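Local coordinates for A-type flavoprotein (Giardia intestinalis, PDB 2Q9U), which scavenges O2, probably by passing electrons from a bound flavin mononucleotide to a mu-oxo-diiron centre where the oxygen is reduced, at residues T109-C112 with Q113-L116; H191-H194 with L195-E198; T269-R272 with M273-L277. All coordinates share one frame; numbering follows the deposited sequence.

Interaction 1: T109-C112 with Q113-L116; sequences TKKC and QEHL
With its CG anti to the backbone N (chi1 -179°) and bends at chi2 and chi3, the chain of Lys110 runs alongside that of Gln113, both pointing the same way, and NZ reaches OE1 of Gln113 at 2.9 Å. The ammonium lies in the plane of the amide carbonyl, with a C=O...N angle of 146°. Lys111 folds in much the same way, but its chain slants across the ring of His115: CD comes within 3.6 Å of NE2, and CG makes an off-centre CH-pi contact, 4.2 Å from the ring centroid. One face of this imidazole also receives the Lys111 carbonyl, whose O stands over CG of His115 near the rim. The other polar end of the ring, ND1, is hydrogen-bonded to Asp155, and Phe382 of a second subunit meets the ring at an inclined angle. Glu114 crosses Lys110 at about a right angle; its OE1 accepts a 2.8 Å bond from a water that also accepts a weak, long bond from Lys111 NZ, the two charged groups remaining 4.2 Å apart between NZ and OE1. On the buried flank, SG of Cys112 packs against CD1 of Leu116 at 3.9 Å. Thr109 occupies the N-cap, OG1 taking a weak bond from Cys112 N, and four regular i to i+4 backbone bonds follow. These are the first two turns of the crossover helix in the unit formed by strand 105-108, helix 110-120 and strand 127-129 of the beta-lactamase-like domain. The Lys110 ammonium is thus solvated by a neutral amide oxygen, the Lys111 and Glu114 charges, too far apart for a salt bridge, probably attract each other weakly through water, and the Asp155 bond probably polarises the His115 ring and limits its rotation.

Interaction 2: H191-H194 with L195-E198; sequences HVMH and LFKE
Met193 and Phe196, one turn apart on helix 189-204 of the beta-lactamase-like domain, form a Met-aromatic contact. The two side chains lie side by side and point the same way; bends at chi2 and chi3 (-61° and -53°) curl the thioether back, placing SD 4.7 Å from the Phe196 ring centroid and CE 3.8 Å from CD1 of that ring. This is the close-packed flank: Trp234 meets the phenylalanine ring, as do Ala242, Glu245 and Tyr246 of helix 236-250. Leu195 slants across two histidines, His191 and His194. Its CD1 meets NE2 of His191 at 3.7 Å, its CG lies over a face of that ring, and its CD2 approaches CD2 of His194 at 3.8 Å. His191 NE2 is in turn hydrogen-bonded to Glu37, and the ring meets Tyr177 edge-to-face. The looser flank holds a water. There His194 and Glu198 do not touch by their polar ends, NE2 and OE2 standing 4.7 Å apart, and Leu303 of helix 298-306 packs on both. Glu198 OE1 has a weak hydrogen bond with Tyr33 OH. The water bridges the pair, lying in the plane of the imidazole, 2.8 Å from His194 NE2, and donating to Glu198 OE2 at 2.8 Å.

Interaction 3: T269-R272 with M273-L277; sequences TTHR and MALAL. With FMN (flavin mononucleotide), chain F.
His271 and Leu275 slant across one another one turn apart, CD1 of the leucine 3.7 Å from NE2 of the imidazole and its CG only slightly farther. The other ring nitrogen of His271, ND1, is hydrogen-bonded to Glu292, which ties the imidazole to strand 287-292. Arg272 crosses Leu275 at about a right angle instead: its chain bends along the helix, bringing NH1 to 3.7 Å from Leu275 CB, while Ala276 N sits at the edge of the guanidinium, near its plane. At the other end of the stretch the two threonines grip the phosphate of flavin mononucleotide, each by its backbone N-H and its hydroxyl. Thr269 N and OG1 both donate to O3P, OG1 at 2.9 Å; Thr270 N and OG1 both donate to O1P, OG1 at 2.7 Å. The hydroxyl of Thr269 lies between its backbone N and carbonyl carbon (chi1 68°), whereas that of Thr270 stands beside the N (chi1 -55°), where it is also hydrogen-bonded to Ala349 N. With the helix N-terminus directed at the phosphate, its dipole would probably add to the attraction for the negatively charged group, as in the phosphate-binding loop of flavodoxins. Helix 269-283 is the crossover between strands 258-263 and 287-292. Ala274 and Leu277 face strand 344-350 through Phe347 and Phe345, Met273 packs on strand 378-381 and helix 386-409, and His271, Arg272, Leu275 and Ala276 meet a third subunit.

Interactions 1 and 2 belong to the beta-lactamase-like domain, their centres 30 Å apart, and interaction 3 to the flavodoxin-like domain, its centre 51 Å from that of interaction 1 and 29 Å from that of interaction 2. None touches another. Interaction 3 holds its flavin directly by the phosphate. Interaction 1 binds neither cofactor, yet the His115 side chain comes within about 10 Å of the diiron centre and about 9 Å of a flavin mononucleotide. Phe382, beside which Thr269 lies in its own chain, meets His115 from a second subunit, consistent with assembly bringing flavin and diiron sites together across subunits. Interaction 2 is more remote, the Phe196 side chain about 13 Å from the diiron centre.

Interaction 1: T109-C112 with Q113-L116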
loop_
_atom_site.group_PDB
_atom_site.type_symbol
_atom_site.label_atom_id
_atom_site.label_comp_id
_atom_site.label_asym_id
_atom_site.label_seq_id
_atom_site.Cartn_x
_atom_site.Cartn_y
_atom_site.Cartn_z
ATOM N N THR A 109 -22.013 33.798 4.606
ATOM C CA THR A 109 -22.547 34.068 5.936
ATOM C C THR A 109 -21.413 34.569 6.841
ATOM O O THR A 109 -20.231 34.459 6.509
ATOM C CB THR A 109 -23.143 32.793 6.568
ATOM O OG1 THR A 109 -22.112 31.808 6.688
ATOM C CG2 THR A 109 -24.323 32.226 5.741
ATOM N N LYS A 110 -21.783 35.096 7.997
ATOM C CA LYS A 110 -20.807 35.628 8.935
ATOM C C LYS A 110 -19.842 34.537 9.420
ATOM O O LYS A 110 -18.615 34.739 9.455
ATOM C CB LYS A 110 -21.509 36.305 10.110
ATOM C CG LYS A 110 -20.547 36.920 11.135
ATOM C CD LYS A 110 -19.521 37.857 10.504
ATOM C CE LYS A 110 -19.965 39.307 10.515
ATOM N NZ LYS A 110 -18.947 40.174 9.840
ATOM N N LYS A 111 -20.391 33.371 9.745
ATOM C CA LYS A 111 -19.562 32.263 10.202
ATOM C C LYS A 111 -18.563 31.845 9.119
ATOM O O LYS A 111 -17.390 31.591 9.411
ATOM C CB LYS A 111 -20.426 31.097 10.675
ATOM C CG LYS A 111 -19.623 29.972 11.298
ATOM C CD LYS A 111 -18.921 30.418 12.597
ATOM C CE LYS A 111 -19.852 30.304 13.779
ATOM N NZ LYS A 111 -19.115 30.576 15.028
ATOM N N CYS A 112 -19.027 31.804 7.871
ATOM C CA CYS A 112 -18.146 31.448 6.759
ATOM C C CYS A 112 -17.035 32.487 6.592
ATOM O O CYS A 112 -15.877 32.124 6.490
ATOM C CB CYS A 112 -18.921 31.199 5.463
ATOM S SG CYS A 112 -17.881 30.526 4.137
ATOM N N GLN A 113 -17.377 33.771 6.624
ATOM C CA GLN A 113 -16.363 34.828 6.530
ATOM C C GLN A 113 -15.288 34.731 7.626
ATOM O O GLN A 113 -14.098 34.802 7.328
ATOM C CB GLN A 113 -17.009 36.217 6.547
ATOM C CG GLN A 113 -15.983 37.380 6.507
ATOM C CD GLN A 113 -16.558 38.662 7.076
ATOM O OE1 GLN A 113 -17.300 38.635 8.062
ATOM N NE2 GLN A 113 -16.249 39.793 6.435
ATOM N N GLU A 114 -15.713 34.554 8.873
ATOM C CA GLU A 114 -14.786 34.352 9.997
ATOM C C GLU A 114 -13.798 33.202 9.747
ATOM O O GLU A 114 -12.595 33.341 9.989
ATOM C CB GLU A 114 -15.583 34.110 11.282
ATOM C CG GLU A 114 -16.273 35.402 11.750
ATOM C CD GLU A 114 -17.267 35.224 12.885
ATOM O OE1 GLU A 114 -17.706 34.088 13.169
ATOM O OE2 GLU A 114 -17.607 36.256 13.506
ATOM N N HIS A 115 -14.311 32.078 9.242
ATOM C CA HIS A 115 -13.477 30.904 8.992
ATOM C C HIS A 115 -12.552 31.117 7.784
ATOM O O HIS A 115 -11.375 30.759 7.844
ATOM C CB HIS A 115 -14.326 29.618 8.867
ATOM C CG HIS A 115 -14.978 29.186 10.152
ATOM N ND1 HIS A 115 -15.943 28.201 10.203
ATOM C CD2 HIS A 115 -14.836 29.634 11.427
ATOM C CE1 HIS A 115 -16.358 28.051 11.451
ATOM N NE2 HIS A 115 -15.699 28.906 12.214
ATOM N N LEU A 116 -13.076 31.697 6.695
ATOM C CA LEU A 116 -12.249 32.022 5.530
ATOM C C LEU A 116 -11.074 32.945 5.897
ATOM O O LEU A 116 -9.935 32.752 5.458
ATOM C CB LEU A 116 -13.090 32.707 4.422
ATOM C CG LEU A 116 -14.054 31.837 3.624
ATOM C CD1 LEU A 116 -15.018 32.717 2.771
ATOM C CD2 LEU A 116 -13.306 30.825 2.754
HETATM O O HOH W 1 -16.153 31.867 13.922
#

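Interaction 2: H191-H194 with L195-E198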
loop_
_atom_site.group_PDB
_atom_site.type_symbol
_atom_site.label_atom_id
_atom_site.label_comp_id
_atom_site.label_asym_id
_atom_site.label_seq_id
_atom_site.Cartn_x
_atom_site.Cartn_y
_atom_site.Cartn_z
ATOM N N HIS A 191 -24.166 2.854 -8.791
ATOM C CA HIS A 191 -22.793 3.119 -8.394
ATOM C C HIS A 191 -22.659 4.499 -7.704
ATOM O O HIS A 191 -22.002 4.622 -6.675
ATOM C CB HIS A 191 -21.839 3.051 -9.599
ATOM C CG HIS A 191 -20.402 3.223 -9.205
ATOM N ND1 HIS A 191 -19.812 2.444 -8.232
ATOM C CD2 HIS A 191 -19.449 4.091 -9.621
ATOM C CE1 HIS A 191 -18.559 2.825 -8.063
ATOM N NE2 HIS A 191 -18.314 3.825 -8.888
ATOM N N VAL A 192 -23.291 5.517 -8.282
ATOM C CA VAL A 192 -23.284 6.866 -7.701
ATOM C C VAL A 192 -23.924 6.792 -6.306
ATOM O O VAL A 192 -23.416 7.376 -5.343
ATOM C CB VAL A 192 -24.026 7.880 -8.575
ATOM C CG1 VAL A 192 -23.947 9.320 -7.921
ATOM C CG2 VAL A 192 -23.452 7.908 -10.000
ATOM N N MET A 193 -25.018 6.031 -6.183
ATOM C CA MET A 193 -25.698 5.922 -4.901
ATOM C C MET A 193 -24.849 5.214 -3.882
ATOM O O MET A 193 -24.857 5.590 -2.706
ATOM C CB MET A 193 -27.080 5.267 -5.037
ATOM C CG MET A 193 -28.123 6.157 -5.660
ATOM S SD MET A 193 -28.441 7.678 -4.676
ATOM C CE MET A 193 -28.779 7.013 -3.033
ATOM N N HIS A 194 -24.110 4.193 -4.324
ATOM C CA HIS A 194 -23.135 3.542 -3.435
ATOM C C HIS A 194 -22.154 4.569 -2.851
ATOM O O HIS A 194 -21.923 4.599 -1.640
ATOM C CB HIS A 194 -22.399 2.426 -4.186
ATOM C CG HIS A 194 -21.188 1.917 -3.479
ATOM N ND1 HIS A 194 -21.222 0.842 -2.628
ATOM C CD2 HIS A 194 -19.904 2.351 -3.492
ATOM C CE1 HIS A 194 -20.008 0.618 -2.153
ATOM N NE2 HIS A 194 -19.190 1.526 -2.654
ATOM N N LEU A 195 -21.582 5.415 -3.702
ATOM C CA LEU A 195 -20.597 6.398 -3.223
ATOM C C LEU A 195 -21.268 7.523 -2.432
ATOM O O LEU A 195 -20.669 8.093 -1.496
ATOM C CB LEU A 195 -19.795 6.946 -4.413
ATOM C CG LEU A 195 -18.883 5.901 -5.090
ATOM C CD1 LEU A 195 -18.277 6.523 -6.356
ATOM C CD2 LEU A 195 -17.771 5.392 -4.130
ATOM N N PHE A 196 -22.521 7.831 -2.804
ATOM C CA PHE A 196 -23.329 8.841 -2.097
ATOM C C PHE A 196 -23.536 8.361 -0.649
ATOM O O PHE A 196 -23.412 9.131 0.304
ATOM C CB PHE A 196 -24.661 9.011 -2.841
ATOM C CG PHE A 196 -25.689 9.885 -2.133
ATOM C CD1 PHE A 196 -26.530 9.359 -1.148
ATOM C CD2 PHE A 196 -25.844 11.224 -2.499
ATOM C CE1 PHE A 196 -27.507 10.165 -0.536
ATOM C CE2 PHE A 196 -26.832 12.028 -1.905
ATOM C CZ PHE A 196 -27.648 11.498 -0.925
ATOM N N LYS A 197 -23.834 7.070 -0.498
ATOM C CA LYS A 197 -23.945 6.438 0.839
ATOM C C LYS A 197 -22.623 6.397 1.595
ATOM O O LYS A 197 -22.577 6.624 2.820
ATOM C CB LYS A 197 -24.515 5.023 0.737
ATOM C CG LYS A 197 -25.995 4.979 0.401
ATOM C CD LYS A 197 -26.446 3.513 0.227
ATOM C CE LYS A 197 -27.854 3.409 -0.314
ATOM N NZ LYS A 197 -28.255 1.983 -0.627
ATOM N N GLU A 198 -21.530 6.123 0.882
ATOM C CA GLU A 198 -20.233 6.107 1.558
ATOM C C GLU A 198 -19.924 7.517 2.097
ATOM O O GLU A 198 -19.381 7.681 3.207
ATOM C CB GLU A 198 -19.123 5.619 0.609
ATOM C CG GLU A 198 -17.829 5.224 1.342
ATOM C CD GLU A 198 -16.746 4.798 0.375
ATOM O OE1 GLU A 198 -16.332 5.642 -0.442
ATOM O OE2 GLU A 198 -16.324 3.626 0.425
HETATM O O HOH W 2 -16.535 1.870 -1.768
#

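Interaction 3: T269-R272 with M273-L277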
loop_
_atom_site.group_PDB
_atom_site.type_symbol
_atom_site.label_atom_id
_atom_site.label_comp_id
_atom_site.label_asym_id
_atom_site.label_seq_id
_atom_site.Cartn_x
_atom_site.Cartn_y
_atom_site.Cartn_z
ATOM N N THR A 269 -7.799 -17.883 13.813
ATOM C CA THR A 269 -8.886 -18.602 14.511
ATOM C C THR A 269 -10.101 -17.705 14.784
ATOM O O THR A 269 -11.251 -18.164 14.674
ATOM C CB THR A 269 -8.437 -19.340 15.800
ATOM O OG1 THR A 269 -8.062 -18.395 16.806
ATOM C CG2 THR A 269 -7.247 -20.299 15.494
ATOM N N THR A 270 -9.849 -16.440 15.141
ATOM C CA THR A 270 -10.943 -15.463 15.286
ATOM C C THR A 270 -11.646 -15.272 13.926
ATOM O O THR A 270 -12.881 -15.131 13.849
ATOM C CB THR A 270 -10.480 -14.094 15.854
ATOM O OG1 THR A 270 -9.806 -14.278 17.104
ATOM C CG2 THR A 270 -11.687 -13.179 16.096
ATOM N N HIS A 271 -10.849 -15.263 12.862
ATOM C CA HIS A 271 -11.383 -15.256 11.486
ATOM C C HIS A 271 -12.299 -16.452 11.158
ATOM O O HIS A 271 -13.389 -16.269 10.604
ATOM C CB HIS A 271 -10.255 -15.164 10.464
ATOM C CG HIS A 271 -10.746 -15.136 9.057
ATOM N ND1 HIS A 271 -11.090 -13.965 8.420
ATOM C CD2 HIS A 271 -11.025 -16.139 8.183
ATOM C CE1 HIS A 271 -11.529 -14.244 7.204
ATOM N NE2 HIS A 271 -11.499 -15.551 7.036
ATOM N N ARG A 272 -11.876 -17.671 11.477
ATOM C CA ARG A 272 -12.713 -18.852 11.213
ATOM C C ARG A 272 -14.027 -18.829 12.018
ATOM O O ARG A 272 -15.086 -19.193 11.501
ATOM C CB ARG A 272 -11.969 -20.155 11.503
ATOM C CG ARG A 272 -12.804 -21.426 11.208
ATOM C CD ARG A 272 -12.935 -21.620 9.699
ATOM N NE ARG A 272 -13.901 -22.651 9.276
ATOM C CZ ARG A 272 -15.233 -22.523 9.277
ATOM N NH1 ARG A 272 -15.834 -21.432 9.745
ATOM N NH2 ARG A 272 -15.970 -23.524 8.826
ATOM N N MET A 273 -13.959 -18.392 13.267
ATOM C CA MET A 273 -15.184 -18.256 14.055
ATOM C C MET A 273 -16.102 -17.203 13.432
ATOM O O MET A 273 -17.342 -17.360 13.424
ATOM C CB MET A 273 -14.876 -17.895 15.489
ATOM C CG MET A 273 -14.205 -18.999 16.243
ATOM S SD MET A 273 -15.417 -20.214 16.761
ATOM C CE MET A 273 -16.029 -19.345 18.217
ATOM N N ALA A 274 -15.495 -16.129 12.918
ATOM C CA ALA A 274 -16.248 -15.083 12.214
ATOM C C ALA A 274 -17.010 -15.655 11.050
ATOM O O ALA A 274 -18.170 -15.277 10.834
ATOM C CB ALA A 274 -15.317 -13.940 11.730
ATOM N N LEU A 275 -16.381 -16.564 10.292
ATOM C CA LEU A 275 -17.068 -17.165 9.142
ATOM C C LEU A 275 -18.290 -17.997 9.572
ATOM O O LEU A 275 -19.323 -18.000 8.903
ATOM C CB LEU A 275 -16.099 -18.028 8.304
ATOM C CG LEU A 275 -15.036 -17.300 7.466
ATOM C CD1 LEU A 275 -14.000 -18.312 6.940
ATOM C CD2 LEU A 275 -15.699 -16.529 6.296
ATOM N N ALA A 276 -18.155 -18.741 10.665
ATOM C CA ALA A 276 -19.274 -19.549 11.178
ATOM C C ALA A 276 -20.430 -18.647 11.640
ATOM O O ALA A 276 -21.604 -18.924 11.361
ATOM C CB ALA A 276 -18.807 -20.468 12.351
ATOM N N LEU A 277 -20.087 -17.588 12.361
ATOM C CA LEU A 277 -21.079 -16.599 12.786
ATOM C C LEU A 277 -21.807 -16.012 11.572
ATOM O O LEU A 277 -23.026 -15.836 11.579
ATOM C CB LEU A 277 -20.425 -15.490 13.607
ATOM C CG LEU A 277 -21.407 -14.492 14.226
ATOM C CD1 LEU A 277 -21.172 -14.358 15.711
ATOM C CD2 LEU A 277 -21.284 -13.147 13.585
HETATM N N1 FMN F . -3.096 -13.602 24.702
HETATM C C2 FMN F . -3.518 -13.059 25.880
HETATM O O2 FMN F . -4.386 -13.644 26.548
HETATM N N3 FMN F . -2.955 -11.883 26.336
HETATM C C4 FMN F . -1.991 -11.211 25.600
HETATM O O4 FMN F . -1.636 -10.103 25.997
HETATM C C4A FMN F . -1.561 -11.758 24.377
HETATM N N5 FMN F . -0.573 -11.155 23.605
HETATM C C5A FMN F . -0.181 -11.754 22.412
HETATM C C6 FMN F . 0.809 -11.159 21.622
HETATM C C7 FMN F . 1.215 -11.744 20.410
HETATM C C7M FMN F . 2.420 -11.169 19.712
HETATM C C8 FMN F . 0.639 -12.939 19.982
HETATM C C8M FMN F . 0.967 -13.543 18.639
HETATM C C9 FMN F . -0.344 -13.537 20.769
HETATM C C9A FMN F . -0.760 -12.955 21.981
HETATM N N10 FMN F . -1.752 -13.552 22.757
HETATM C C10 FMN F . -2.125 -12.973 23.951
HETATM C "C1'" FMN F . -2.410 -14.837 22.350
HETATM C "C2'" FMN F . -3.446 -14.637 21.247
HETATM O "O2'" FMN F . -4.580 -13.897 21.694
HETATM C "C3'" FMN F . -3.766 -16.041 20.729
HETATM O "O3'" FMN F . -2.655 -16.461 19.951
HETATM C "C4'" FMN F . -5.012 -16.137 19.874
HETATM O "O4'" FMN F . -5.338 -17.506 19.674
HETATM C "C5'" FMN F . -4.815 -15.491 18.509
HETATM O "O5'" FMN F . -6.066 -15.415 17.849
HETATM P P FMN F . -6.091 -15.445 16.257
HETATM O O1P FMN F . -7.474 -14.959 15.860
HETATM O O2P FMN F . -5.011 -14.520 15.773
HETATM O O3P FMN F . -5.841 -16.844 15.721
#